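Local structure of Tle cognate immunity protein 4 C-terminal domain-containing protein (4R1D) at residues Gly12-Asp17 with Thr253-Thr258; Gly146-His151 with Arg296-Ser301; Arg134-Ala137 with Ile141-Glu144; Gly167-Phe170 with Ala176-Glu179; Tyr239-Glu244 with Lys282-Leu287. The protein probably acts as the immunity protein that binds and inhibits the lipase effector Tle4, protecting Pseudomonas aeruginosa from its own H2 type VI secretion system. All coordinates share one frame; numbering follows the deposited sequence.

Contact 1: Gly12-Asp17 with Thr253-Thr258; sequences GRFLID and TEPNLT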
# COMPACT_ATOMS: atom_id res chain seq x y z
N GLY B 12 10.36 -1.83 -24.99
CA GLY B 12 10.78 -0.43 -25.00
C GLY B 12 11.87 -0.23 -26.04
O GLY B 12 11.67 -0.58 -27.21
N ARG B 13 13.01 0.32 -25.63
CA ARG B 13 14.12 0.58 -26.55
C ARG B 13 15.07 -0.60 -26.65
O ARG B 13 16.06 -0.54 -27.38
CB ARG B 13 14.92 1.82 -26.12
CG ARG B 13 14.08 3.08 -25.91
CD ARG B 13 13.74 3.80 -27.21
NE ARG B 13 12.67 4.79 -27.03
CZ ARG B 13 12.25 5.64 -27.97
NH1 ARG B 13 12.83 5.63 -29.17
NH2 ARG B 13 11.26 6.49 -27.72
N PHE B 14 14.77 -1.67 -25.92
CA PHE B 14 15.75 -2.74 -25.71
C PHE B 14 15.35 -4.10 -26.28
O PHE B 14 14.19 -4.33 -26.61
CB PHE B 14 16.09 -2.86 -24.22
CG PHE B 14 16.91 -1.70 -23.71
CD1 PHE B 14 18.29 -1.82 -23.57
CD2 PHE B 14 16.31 -0.48 -23.43
CE1 PHE B 14 19.05 -0.75 -23.14
CE2 PHE B 14 17.07 0.60 -23.00
CZ PHE B 14 18.44 0.46 -22.86
N LEU B 15 16.34 -4.98 -26.40
CA LEU B 15 16.13 -6.39 -26.73
C LEU B 15 16.67 -7.26 -25.60
O LEU B 15 17.61 -6.87 -24.91
CB LEU B 15 16.90 -6.75 -28.01
CG LEU B 15 16.62 -5.96 -29.29
CD1 LEU B 15 17.59 -6.40 -30.38
CD2 LEU B 15 15.18 -6.15 -29.73
N ILE B 16 16.09 -8.44 -25.43
CA ILE B 16 16.57 -9.42 -24.47
C ILE B 16 16.16 -10.80 -24.96
O ILE B 16 15.11 -10.94 -25.59
CB ILE B 16 15.98 -9.16 -23.06
CG1 ILE B 16 16.74 -9.98 -22.01
CG2 ILE B 16 14.48 -9.47 -23.03
CD1 ILE B 16 16.31 -9.67 -20.57
N ASP B 17 16.97 -11.81 -24.68
CA ASP B 17 16.64 -13.18 -25.06
C ASP B 17 16.13 -14.00 -23.88
O ASP B 17 16.68 -13.92 -22.79
CB ASP B 17 17.87 -13.88 -25.66
CG ASP B 17 18.47 -13.12 -26.84
OD1 ASP B 17 17.80 -12.25 -27.44
OD2 ASP B 17 19.64 -13.38 -27.18
N THR B 253 18.12 5.90 -24.61
CA THR B 253 18.89 4.67 -24.78
C THR B 253 19.84 4.40 -23.64
O THR B 253 20.47 3.34 -23.58
CB THR B 253 19.67 4.67 -26.13
OG1 THR B 253 20.61 5.76 -26.16
CG2 THR B 253 18.70 4.80 -27.30
N GLU B 254 19.94 5.35 -22.71
CA GLU B 254 20.72 5.12 -21.51
C GLU B 254 19.86 5.41 -20.29
O GLU B 254 20.26 6.17 -19.41
CB GLU B 254 21.94 6.03 -21.50
CG GLU B 254 22.64 6.13 -22.84
CD GLU B 254 23.59 7.31 -22.92
OE1 GLU B 254 23.14 8.40 -23.34
OE2 GLU B 254 24.77 7.14 -22.55
N PRO B 255 18.66 4.80 -20.23
CA PRO B 255 17.81 5.05 -19.07
C PRO B 255 18.30 4.23 -17.89
O PRO B 255 19.25 3.47 -18.03
CB PRO B 255 16.44 4.54 -19.53
CG PRO B 255 16.78 3.41 -20.43
CD PRO B 255 18.06 3.83 -21.16
N ASN B 256 17.66 4.38 -16.74
CA ASN B 256 17.92 3.45 -15.67
C ASN B 256 17.45 2.07 -16.13
O ASN B 256 16.38 1.96 -16.72
CB ASN B 256 17.18 3.87 -14.41
CG ASN B 256 17.32 2.88 -13.30
OD1 ASN B 256 16.46 2.03 -13.10
ND2 ASN B 256 18.43 2.96 -12.57
N LEU B 257 18.26 1.03 -15.89
CA LEU B 257 17.91 -0.32 -16.31
C LEU B 257 18.13 -1.28 -15.15
O LEU B 257 19.16 -1.25 -14.50
CB LEU B 257 18.79 -0.76 -17.48
CG LEU B 257 18.25 -1.76 -18.50
CD1 LEU B 257 17.16 -1.11 -19.33
CD2 LEU B 257 19.37 -2.26 -19.41
N THR B 258 17.15 -2.13 -14.88
CA THR B 258 17.37 -3.14 -13.86
C THR B 258 17.02 -4.52 -14.39
O THR B 258 16.15 -4.67 -15.26
CB THR B 258 16.55 -2.87 -12.56
OG1 THR B 258 15.14 -2.87 -12.87
CG2 THR B 258 16.94 -1.53 -11.92

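Contact 2: Gly146-His151 with Arg296-Ser301; sequences GFCIDH and RVRPTS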
# COMPACT_ATOMS: atom_id res chain seq x y z
N GLY B 146 12.27 3.77 -31.96
CA GLY B 146 11.00 3.85 -31.27
C GLY B 146 10.90 2.94 -30.06
O GLY B 146 11.77 2.11 -29.83
N PHE B 147 9.81 3.10 -29.31
CA PHE B 147 9.57 2.41 -28.05
C PHE B 147 8.56 1.28 -28.26
O PHE B 147 7.38 1.54 -28.52
CB PHE B 147 9.07 3.43 -27.03
CG PHE B 147 8.91 2.88 -25.64
CD1 PHE B 147 9.98 2.88 -24.75
CD2 PHE B 147 7.70 2.39 -25.20
CE1 PHE B 147 9.83 2.39 -23.46
CE2 PHE B 147 7.55 1.90 -23.93
CZ PHE B 147 8.61 1.89 -23.06
N CYS B 148 9.01 0.04 -28.17
CA CYS B 148 8.15 -1.11 -28.46
C CYS B 148 7.22 -1.42 -27.31
O CYS B 148 7.65 -1.46 -26.16
CB CYS B 148 8.98 -2.34 -28.80
SG CYS B 148 9.74 -2.30 -30.45
N ILE B 149 5.96 -1.66 -27.64
CA ILE B 149 4.97 -2.13 -26.68
C ILE B 149 4.26 -3.34 -27.32
O ILE B 149 4.69 -3.82 -28.37
CB ILE B 149 3.97 -1.01 -26.33
CG1 ILE B 149 3.15 -0.61 -27.55
CG2 ILE B 149 4.72 0.22 -25.77
CD1 ILE B 149 2.05 0.40 -27.27
N ASP B 150 3.19 -3.84 -26.70
CA ASP B 150 2.44 -4.95 -27.28
C ASP B 150 1.97 -4.58 -28.69
O ASP B 150 1.27 -3.59 -28.86
CB ASP B 150 1.20 -5.27 -26.46
CG ASP B 150 1.51 -5.49 -25.01
OD1 ASP B 150 1.80 -6.65 -24.63
OD2 ASP B 150 1.46 -4.51 -24.25
N HIS B 151 2.35 -5.39 -29.68
CA HIS B 151 1.81 -5.27 -31.03
C HIS B 151 2.12 -3.95 -31.75
O HIS B 151 1.56 -3.67 -32.81
CB HIS B 151 0.29 -5.47 -31.02
CG HIS B 151 -0.14 -6.77 -30.43
ND1 HIS B 151 -0.07 -7.96 -31.12
CD2 HIS B 151 -0.65 -7.07 -29.21
CE1 HIS B 151 -0.52 -8.94 -30.36
NE2 HIS B 151 -0.88 -8.43 -29.19
N ARG B 296 20.47 -5.66 -24.72
CA ARG B 296 21.08 -4.61 -25.53
C ARG B 296 20.04 -3.66 -26.11
O ARG B 296 18.88 -4.02 -26.30
CB ARG B 296 21.95 -5.22 -26.66
CG ARG B 296 21.19 -5.84 -27.84
CD ARG B 296 20.68 -7.22 -27.51
NE ARG B 296 20.34 -7.98 -28.72
CZ ARG B 296 19.83 -9.20 -28.73
NH1 ARG B 296 19.57 -9.83 -27.58
NH2 ARG B 296 19.56 -9.81 -29.88
N VAL B 297 20.46 -2.42 -26.36
CA VAL B 297 19.63 -1.45 -27.03
C VAL B 297 19.30 -2.00 -28.41
O VAL B 297 20.17 -2.57 -29.07
CB VAL B 297 20.37 -0.11 -27.21
CG1 VAL B 297 19.53 0.86 -28.01
CG2 VAL B 297 20.73 0.47 -25.87
N ARG B 298 18.06 -1.84 -28.84
CA ARG B 298 17.66 -2.31 -30.15
C ARG B 298 18.40 -1.49 -31.20
O ARG B 298 18.28 -0.27 -31.22
CB ARG B 298 16.15 -2.16 -30.35
CG ARG B 298 15.65 -2.80 -31.65
CD ARG B 298 14.14 -2.68 -31.80
NE ARG B 298 13.72 -1.37 -32.30
CZ ARG B 298 13.20 -0.41 -31.55
NH1 ARG B 298 13.00 -0.61 -30.24
NH2 ARG B 298 12.85 0.75 -32.10
N PRO B 299 19.17 -2.16 -32.08
CA PRO B 299 19.82 -1.40 -33.16
C PRO B 299 18.78 -0.77 -34.06
O PRO B 299 17.83 -1.45 -34.46
CB PRO B 299 20.58 -2.48 -33.95
CG PRO B 299 20.75 -3.62 -32.98
CD PRO B 299 19.51 -3.59 -32.12
N THR B 300 18.94 0.51 -34.40
CA THR B 300 18.00 1.19 -35.27
C THR B 300 18.73 2.03 -36.30
O THR B 300 19.95 2.18 -36.24
CB THR B 300 17.02 2.10 -34.49
OG1 THR B 300 17.75 3.14 -33.83
CG2 THR B 300 16.23 1.30 -33.46
N SER B 301 17.98 2.59 -37.24
CA SER B 301 18.56 3.45 -38.27
C SER B 301 18.68 4.88 -37.78
O SER B 301 19.21 5.74 -38.48
CB SER B 301 17.70 3.40 -39.53
OG SER B 301 16.34 3.61 -39.20

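Contact 3: Arg134-Ala137 with Ile141-Glu144; sequences RSRA and IPSE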
# COMPACT_ATOMS: atom_id res chain seq x y z
N ARG B 134 2.91 2.88 -34.36
CA ARG B 134 3.07 2.02 -35.54
C ARG B 134 2.87 0.57 -35.15
O ARG B 134 3.40 0.11 -34.14
CB ARG B 134 4.48 2.16 -36.12
CG ARG B 134 4.88 3.58 -36.50
CD ARG B 134 4.43 3.96 -37.90
NE ARG B 134 5.31 4.97 -38.48
CZ ARG B 134 5.12 6.29 -38.39
NH1 ARG B 134 4.06 6.77 -37.74
NH2 ARG B 134 5.98 7.12 -38.95
N SER B 135 2.11 -0.18 -35.95
CA SER B 135 1.91 -1.60 -35.67
C SER B 135 3.17 -2.43 -35.99
O SER B 135 3.98 -2.05 -36.85
CB SER B 135 0.73 -2.12 -36.48
OG SER B 135 0.93 -1.83 -37.86
N ARG B 136 3.32 -3.56 -35.29
CA ARG B 136 4.35 -4.55 -35.61
C ARG B 136 3.81 -5.93 -35.22
O ARG B 136 2.91 -6.03 -34.39
CB ARG B 136 5.67 -4.26 -34.85
CG ARG B 136 5.61 -4.57 -33.35
CD ARG B 136 6.90 -4.18 -32.59
NE ARG B 136 6.68 -4.42 -31.16
CZ ARG B 136 7.08 -5.51 -30.50
NH1 ARG B 136 7.78 -6.45 -31.11
NH2 ARG B 136 6.79 -5.64 -29.21
N ALA B 137 4.33 -6.98 -35.85
CA ALA B 137 3.97 -8.34 -35.48
C ALA B 137 4.54 -8.60 -34.09
O ALA B 137 5.50 -7.94 -33.68
CB ALA B 137 4.53 -9.34 -36.49
N ILE B 141 11.04 -7.23 -34.94
CA ILE B 141 12.02 -6.28 -34.42
C ILE B 141 12.14 -5.08 -35.36
O ILE B 141 12.69 -5.20 -36.44
CB ILE B 141 13.40 -6.94 -34.28
CG1 ILE B 141 13.29 -8.18 -33.39
CG2 ILE B 141 14.44 -5.93 -33.75
CD1 ILE B 141 14.61 -8.95 -33.19
N PRO B 142 11.63 -3.92 -34.94
CA PRO B 142 11.64 -2.75 -35.84
C PRO B 142 13.05 -2.20 -36.06
O PRO B 142 13.82 -2.10 -35.11
CB PRO B 142 10.79 -1.72 -35.10
CG PRO B 142 9.97 -2.53 -34.13
CD PRO B 142 10.85 -3.66 -33.72
N SER B 143 13.38 -1.86 -37.30
CA SER B 143 14.65 -1.22 -37.56
C SER B 143 14.53 0.30 -37.43
O SER B 143 15.54 1.00 -37.32
CB SER B 143 15.17 -1.59 -38.96
OG SER B 143 14.29 -1.14 -39.96
N GLU B 144 13.30 0.81 -37.42
CA GLU B 144 13.05 2.23 -37.16
C GLU B 144 13.19 2.51 -35.65
O GLU B 144 12.90 1.64 -34.84
CB GLU B 144 11.64 2.61 -37.63
CG GLU B 144 11.12 3.95 -37.11
CD GLU B 144 9.78 4.38 -37.73
OE1 GLU B 144 8.95 3.52 -38.08
OE2 GLU B 144 9.57 5.60 -37.88

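Contact 4: Gly167-Phe170 with Ala176-Glu179; sequences GVTF and ARFE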
# COMPACT_ATOMS: atom_id res chain seq x y z
N GLY B 167 7.98 -9.24 -16.36
CA GLY B 167 8.17 -10.29 -15.38
C GLY B 167 8.09 -11.64 -16.06
O GLY B 167 7.26 -11.84 -16.94
N VAL B 168 8.97 -12.56 -15.65
CA VAL B 168 9.14 -13.81 -16.37
C VAL B 168 9.24 -14.97 -15.40
O VAL B 168 10.00 -14.90 -14.43
CB VAL B 168 10.43 -13.78 -17.21
CG1 VAL B 168 10.51 -15.00 -18.13
CG2 VAL B 168 10.48 -12.51 -18.04
N THR B 169 8.49 -16.04 -15.66
CA THR B 169 8.69 -17.28 -14.92
C THR B 169 9.11 -18.41 -15.84
O THR B 169 8.96 -18.33 -17.07
CB THR B 169 7.45 -17.69 -14.07
OG1 THR B 169 6.35 -18.02 -14.93
CG2 THR B 169 7.04 -16.55 -13.12
N PHE B 170 9.66 -19.46 -15.23
CA PHE B 170 10.27 -20.55 -15.98
C PHE B 170 9.70 -21.87 -15.48
O PHE B 170 9.91 -22.24 -14.33
CB PHE B 170 11.79 -20.53 -15.77
CG PHE B 170 12.41 -19.18 -16.00
CD1 PHE B 170 12.92 -18.83 -17.24
CD2 PHE B 170 12.49 -18.25 -14.96
CE1 PHE B 170 13.49 -17.59 -17.45
CE2 PHE B 170 13.06 -17.00 -15.18
CZ PHE B 170 13.56 -16.67 -16.42
N ALA B 176 11.02 -19.37 -9.18
CA ALA B 176 11.87 -18.31 -9.73
C ALA B 176 11.06 -17.25 -10.48
O ALA B 176 10.09 -17.55 -11.17
CB ALA B 176 12.93 -18.90 -10.66
N ARG B 177 11.48 -15.99 -10.35
CA ARG B 177 10.93 -14.95 -11.19
C ARG B 177 12.05 -14.01 -11.63
O ARG B 177 12.88 -13.61 -10.81
CB ARG B 177 9.83 -14.16 -10.47
CG ARG B 177 9.00 -13.27 -11.41
CD ARG B 177 8.09 -12.28 -10.65
NE ARG B 177 7.24 -12.95 -9.67
CZ ARG B 177 6.17 -13.68 -9.96
NH1 ARG B 177 5.80 -13.82 -11.23
NH2 ARG B 177 5.47 -14.26 -9.00
N PHE B 178 12.08 -13.71 -12.91
CA PHE B 178 13.01 -12.72 -13.45
C PHE B 178 12.23 -11.46 -13.79
O PHE B 178 11.11 -11.54 -14.28
CB PHE B 178 13.73 -13.28 -14.68
CG PHE B 178 14.57 -12.27 -15.42
CD1 PHE B 178 15.87 -12.01 -15.02
CD2 PHE B 178 14.06 -11.58 -16.50
CE1 PHE B 178 16.65 -11.05 -15.70
CE2 PHE B 178 14.81 -10.63 -17.18
CZ PHE B 178 16.11 -10.37 -16.77
N GLU B 179 12.81 -10.30 -13.53
CA GLU B 179 12.20 -9.05 -14.00
C GLU B 179 13.21 -8.11 -14.64
O GLU B 179 14.38 -8.05 -14.24
CB GLU B 179 11.42 -8.34 -12.89
CG GLU B 179 12.16 -8.14 -11.60
CD GLU B 179 11.67 -6.90 -10.85
OE1 GLU B 179 10.60 -6.96 -10.19
OE2 GLU B 179 12.35 -5.86 -10.94
O HOH W 1 9.78 -19.85 -12.48

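Contact 5: Tyr239-Glu244 with Lys282-Leu287; sequences YTFMWE and KEALEL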
# COMPACT_ATOMS: atom_id res chain seq x y z
N TYR B 239 17.22 -17.10 -3.53
CA TYR B 239 18.18 -16.35 -4.32
C TYR B 239 17.68 -14.93 -4.48
O TYR B 239 16.48 -14.70 -4.55
CB TYR B 239 18.28 -16.95 -5.72
CG TYR B 239 18.91 -18.32 -5.77
CD1 TYR B 239 20.28 -18.48 -5.78
CD2 TYR B 239 18.12 -19.46 -5.81
CE1 TYR B 239 20.86 -19.73 -5.82
CE2 TYR B 239 18.69 -20.73 -5.85
CZ TYR B 239 20.06 -20.86 -5.86
OH TYR B 239 20.65 -22.10 -5.92
N THR B 240 18.61 -13.98 -4.55
CA THR B 240 18.26 -12.64 -5.01
C THR B 240 19.43 -12.08 -5.81
O THR B 240 20.50 -11.80 -5.26
CB THR B 240 17.88 -11.71 -3.86
OG1 THR B 240 16.76 -12.26 -3.15
CG2 THR B 240 17.48 -10.35 -4.39
N PHE B 241 19.23 -11.98 -7.12
CA PHE B 241 20.24 -11.50 -8.05
C PHE B 241 19.79 -10.14 -8.56
O PHE B 241 18.64 -9.99 -9.00
CB PHE B 241 20.38 -12.45 -9.25
CG PHE B 241 20.90 -13.82 -8.90
CD1 PHE B 241 21.27 -14.13 -7.60
CD2 PHE B 241 21.02 -14.79 -9.88
CE1 PHE B 241 21.75 -15.40 -7.28
CE2 PHE B 241 21.48 -16.06 -9.57
CZ PHE B 241 21.85 -16.36 -8.27
N MET B 242 20.68 -9.16 -8.47
CA MET B 242 20.33 -7.76 -8.74
C MET B 242 21.35 -7.14 -9.71
O MET B 242 22.54 -7.30 -9.51
CB MET B 242 20.34 -6.98 -7.42
CG MET B 242 19.38 -7.55 -6.39
SD MET B 242 19.69 -6.99 -4.71
CE MET B 242 20.97 -8.13 -4.19
N TRP B 243 20.87 -6.44 -10.74
CA TRP B 243 21.74 -5.85 -11.76
C TRP B 243 21.15 -4.50 -12.14
O TRP B 243 19.94 -4.39 -12.32
CB TRP B 243 21.77 -6.77 -12.99
CG TRP B 243 22.66 -6.34 -14.14
CD1 TRP B 243 23.97 -6.69 -14.33
CD2 TRP B 243 22.29 -5.56 -15.29
NE1 TRP B 243 24.44 -6.16 -15.51
CE2 TRP B 243 23.43 -5.46 -16.12
CE3 TRP B 243 21.10 -4.93 -15.70
CZ2 TRP B 243 23.42 -4.75 -17.33
CZ3 TRP B 243 21.10 -4.22 -16.90
CH2 TRP B 243 22.25 -4.14 -17.71
N GLU B 244 22.00 -3.48 -12.26
CA GLU B 244 21.50 -2.16 -12.56
C GLU B 244 22.51 -1.32 -13.33
O GLU B 244 23.73 -1.42 -13.12
CB GLU B 244 21.12 -1.44 -11.27
CG GLU B 244 20.44 -0.09 -11.50
CD GLU B 244 19.81 0.47 -10.23
OE1 GLU B 244 19.45 -0.34 -9.35
OE2 GLU B 244 19.69 1.71 -10.12
N LYS B 282 25.26 -22.98 -9.41
CA LYS B 282 25.87 -22.86 -10.72
C LYS B 282 24.80 -22.76 -11.80
O LYS B 282 24.90 -21.94 -12.71
CB LYS B 282 26.81 -24.04 -10.99
CG LYS B 282 27.65 -23.88 -12.25
CD LYS B 282 28.66 -25.02 -12.38
CE LYS B 282 29.48 -24.88 -13.66
NZ LYS B 282 28.62 -24.94 -14.87
N GLU B 283 23.76 -23.58 -11.69
CA GLU B 283 22.68 -23.53 -12.66
C GLU B 283 21.95 -22.18 -12.64
O GLU B 283 21.64 -21.62 -13.69
CB GLU B 283 21.68 -24.66 -12.43
CG GLU B 283 20.54 -24.68 -13.44
CD GLU B 283 19.58 -25.83 -13.23
OE1 GLU B 283 18.77 -25.78 -12.29
OE2 GLU B 283 19.63 -26.79 -14.03
N ALA B 284 21.68 -21.65 -11.45
CA ALA B 284 21.04 -20.34 -11.32
C ALA B 284 21.89 -19.22 -11.93
O ALA B 284 21.37 -18.34 -12.63
CB ALA B 284 20.72 -20.04 -9.86
N LEU B 285 23.18 -19.24 -11.67
CA LEU B 285 24.08 -18.23 -12.19
C LEU B 285 24.17 -18.31 -13.71
O LEU B 285 24.28 -17.29 -14.38
CB LEU B 285 25.48 -18.38 -11.58
CG LEU B 285 25.57 -18.04 -10.10
CD1 LEU B 285 26.88 -18.57 -9.50
CD2 LEU B 285 25.44 -16.54 -9.92
N GLU B 286 24.13 -19.53 -14.23
CA GLU B 286 24.17 -19.75 -15.68
C GLU B 286 22.98 -19.10 -16.38
O GLU B 286 23.13 -18.39 -17.38
CB GLU B 286 24.20 -21.24 -15.99
CG GLU B 286 24.27 -21.56 -17.49
CD GLU B 286 24.33 -23.06 -17.76
OE1 GLU B 286 23.36 -23.77 -17.41
OE2 GLU B 286 25.35 -23.51 -18.32
N LEU B 287 21.79 -19.35 -15.84
CA LEU B 287 20.57 -18.77 -16.40
C LEU B 287 20.64 -17.25 -16.29
O LEU B 287 20.42 -16.54 -17.26
CB LEU B 287 19.33 -19.33 -15.70
CG LEU B 287 17.98 -18.83 -16.23
CD1 LEU B 287 17.78 -19.21 -17.71
CD2 LEU B 287 16.81 -19.32 -15.38

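Contact 1: Gly12-Asp17 with Thr253-Thr258
The strand that carries Phe-14 and the strand that carries Leu-257 run in broadly the same direction but are not paired; the CA atoms of these two residues are 9.9 Å apart, and no hydrogen bond joins the segments. The space between the backbones is filled by side chains, and the Phe-14 ring does most of the work. Its CG lies anti to the carbonyl carbon (chi1 -71°), which sets the ring between the two backbones. One face of the ring receives Leu-257. The methyl CD1 sits over the ring centre in a CH-pi contact, 4.0 Å from the Phe-14 centroid and 10° off the ring normal. The second methyl, CD2, touches Phe-14 CE1 at 4.0 Å. Leu-257 was modelled in two conformers; these contacts are those of one, and are less certain for that. In fold terms, a small antiparallel sheet of strands 7-11, 14-18 and 296-297 packs here against strand 256-263. The two segments come from the family's N-terminal and C-terminal domains. Pro-255 meets the same ring differently. Its CD lies at the ring edge, near the ring plane, 3.8 Å from Phe-14 CZ. Its CG is also 3.8 Å from Phe-14 CE2, so the proline ring borders one rim of the phenylalanine. The carbonyl O of Thr-253, an exposed residue, is 3.6 Å from Phe-14 CZ and approaches obliquely. Val-297 also touches Phe-14, while Phe-180 and Ile-295 touch Leu-257.

Contact 2: Gly146-His151 with Arg296-Ser301
This is a buried contact of an arginine side chain with a backbone carbonyl, Arg-298 to Gly-146, placed where two small antiparallel sheets come together. The guanidinium grips one oxygen end-on with two nitrogens. Arg-298 NH2 is 2.9 Å from Gly-146 O, and Arg-298 NH1 is 3.0 Å from the same atom. The N-H...O angles are 150° and 141°, so neither bond is straight, as expected of a fork onto one acceptor. The oxygen lies in the guanidinium plane. Both donors reach it from the same face of the carbonyl plane and are tilted out of that plane. Strand 146-149 is an outermost strand of the sheet with 133-135 and 152-155. Arg-298 directly follows strand 296-297, an outermost strand of the sheet with 7-11 and 14-18. The arginine thus spans from one sheet to the other. Its chain leaves anti to the backbone N and bends at chi3 (81°), which brings NH1 and NH2 onto Gly-146 O. Cys-148 lies over one face of the guanidinium, with SG 3.7 Å from Arg-298 NH1. Two further carbonyls anchor the group: Arg-298 NE bonds to Pro-142 O, and NH2 also bonds to Glu-144 O.

Contact 3: Arg134-Ala137 with Ile141-Glu144
The loop that leads from strand 133-135 to strand 146-149 folds back here, bringing Pro-142 and Glu-144 against Arg-136 and Arg-134. Strand 152-155 lies between those two strands in a small antiparallel sheet. No hydrogen bond joins the two segments. The apolar part is Arg-136 against Pro-142, with Arg-136 CD 3.8 Å from Pro-142 CG. The CG of Arg-136 stands between the backbone N and the carbonyl carbon (chi1 73°), and the chain is then extended to NE, which carries CD across the proline ring at a slant. The guanidinium beyond is held by backbone carbonyls: NE by Ala-152 O, NH2 by Ile-149 O and NH1 by Glu-140 O. These bonds fix the rotation of the group. The charged part is looser. Arg-134 and Glu-144 cross at about a right angle, with guanidinium and carboxylate planes 56° apart. Tyr-153 OH is hydrogen-bonded to Glu-144 OE1 and gives the carboxylate a closer partner. The Arg-134 salt bridge is long, with NE 3.9 Å from Glu-144 OE1.

Contact 4: Gly167-Phe170 with Ala176-Glu179
Val-168 and Phe-178 form a hydrogen-bonded antiparallel pair in the beta hairpin made by strands 162-169 and 176-183. Val-168 N donates to Phe-178 O at 2.7 Å, and Phe-178 N donates to Val-168 O at 2.8 Å. Gly-167 and Glu-179 form the next, non-hydrogen-bonded pair, with CA atoms 4.4 Å apart. CA-H...O contacts add to these bonds, from Gly-167 CA to Phe-178 O and from Arg-177 CA to Val-168 O. Apolar contacts follow on the face of Val-168 and Phe-178. These two side chains lie alongside each other, and Val-168 CG2 touches the ring edge of Phe-178 at CD2, 4.0 Å away. Phe-170 crosses obliquely and sets its ring edge against Phe-178 CB, with CZ at 3.8 Å. Ile-16 and Ile-291 pack on Phe-178 from strand 14-18 and helix 281-292. Polar side chains occupy the other face. Arg-177 runs beside Thr-169, whose methyl CG2 is 3.5 Å from Arg-177 NH1. The charged ends turn to the other chain of the complex, presumably Tle4. Arg-177 forms a salt bridge with Glu-70 of that chain. Glu-179 makes a salt bridge to its Arg-97 and a hydrogen bond to its Ser-69. Near the turn, a water accepts from Phe-170 N at 2.8 Å and lies 2.7 Å from Ala-176 O, to which it can donate, though other acceptors compete.

Contact 5: Tyr239-Glu244 with Lys282-Leu287
Ala-284 lies on the side of helix 281-292 that packs against Tyr-239 and Phe-241 of strand 236-245, in a helix-on-sheet arrangement. The helix and strand segments run in nearly the same direction, 27° apart, with their axes 10.8 Å from each other. The tight part is centred on the Ala-284 methyl. It stands over one face of the Tyr-239 ring, 4.2 Å from the centroid and offset toward the rim, as a CH-pi contact. The same CB is 4.1 Å from Phe-241 CE2. The small side chain thus sits against both aromatic rings. With CG beside the backbone N (chi1 -68°), the Tyr-239 ring swings under Ala-284 and its OH bonds to Asp-281 near the start of the helix. Phe-241 also meets Trp-288 edge-to-face. The outer side is looser. Leu-285 is partly exposed, and only the end of its side chain comes in, crossing Phe-241 at about a right angle. Lys-282 is exposed and its CB points away from the strand. Glu-283 is partly exposed and forms a salt bridge with Lys-279. On the reverse face of the strand, Thr-240 packs on Ile-88 and Met-242 on Trp-96, both of the other chain, presumably Tle4. The Ala-284 carbonyl O lies at the Phe-241 ring edge, near its plane, 3.8 Å from CE2; Leu-285 CD2 is 4.0 Å from Phe-241 CZ, obliquely placed.

In the fold
From the N terminus, residues 12-17 open contact 1, which closes only at 253-258. Contact 3 closes early within that span, between 134-137 and 141-144. Segment 146-151 then opens contact 2, which closes at 296-301 and so crosses contact 1. The hairpin of contact 4 lies within both long loops. Contact 5 opens at 239-244, crosses contact 1 and closes at 282-287, within contact 2. Contact 2 joins the sheet of strands 133-135, 146-149 and 152-155 to the chain just after strand 296-297; contact 3 closes the loop beside it. Contact 1 links strands 14-18 and 256-263. Strand 256-263 lies between the hairpin and strand 236-245, and helix 281-292 packs on both.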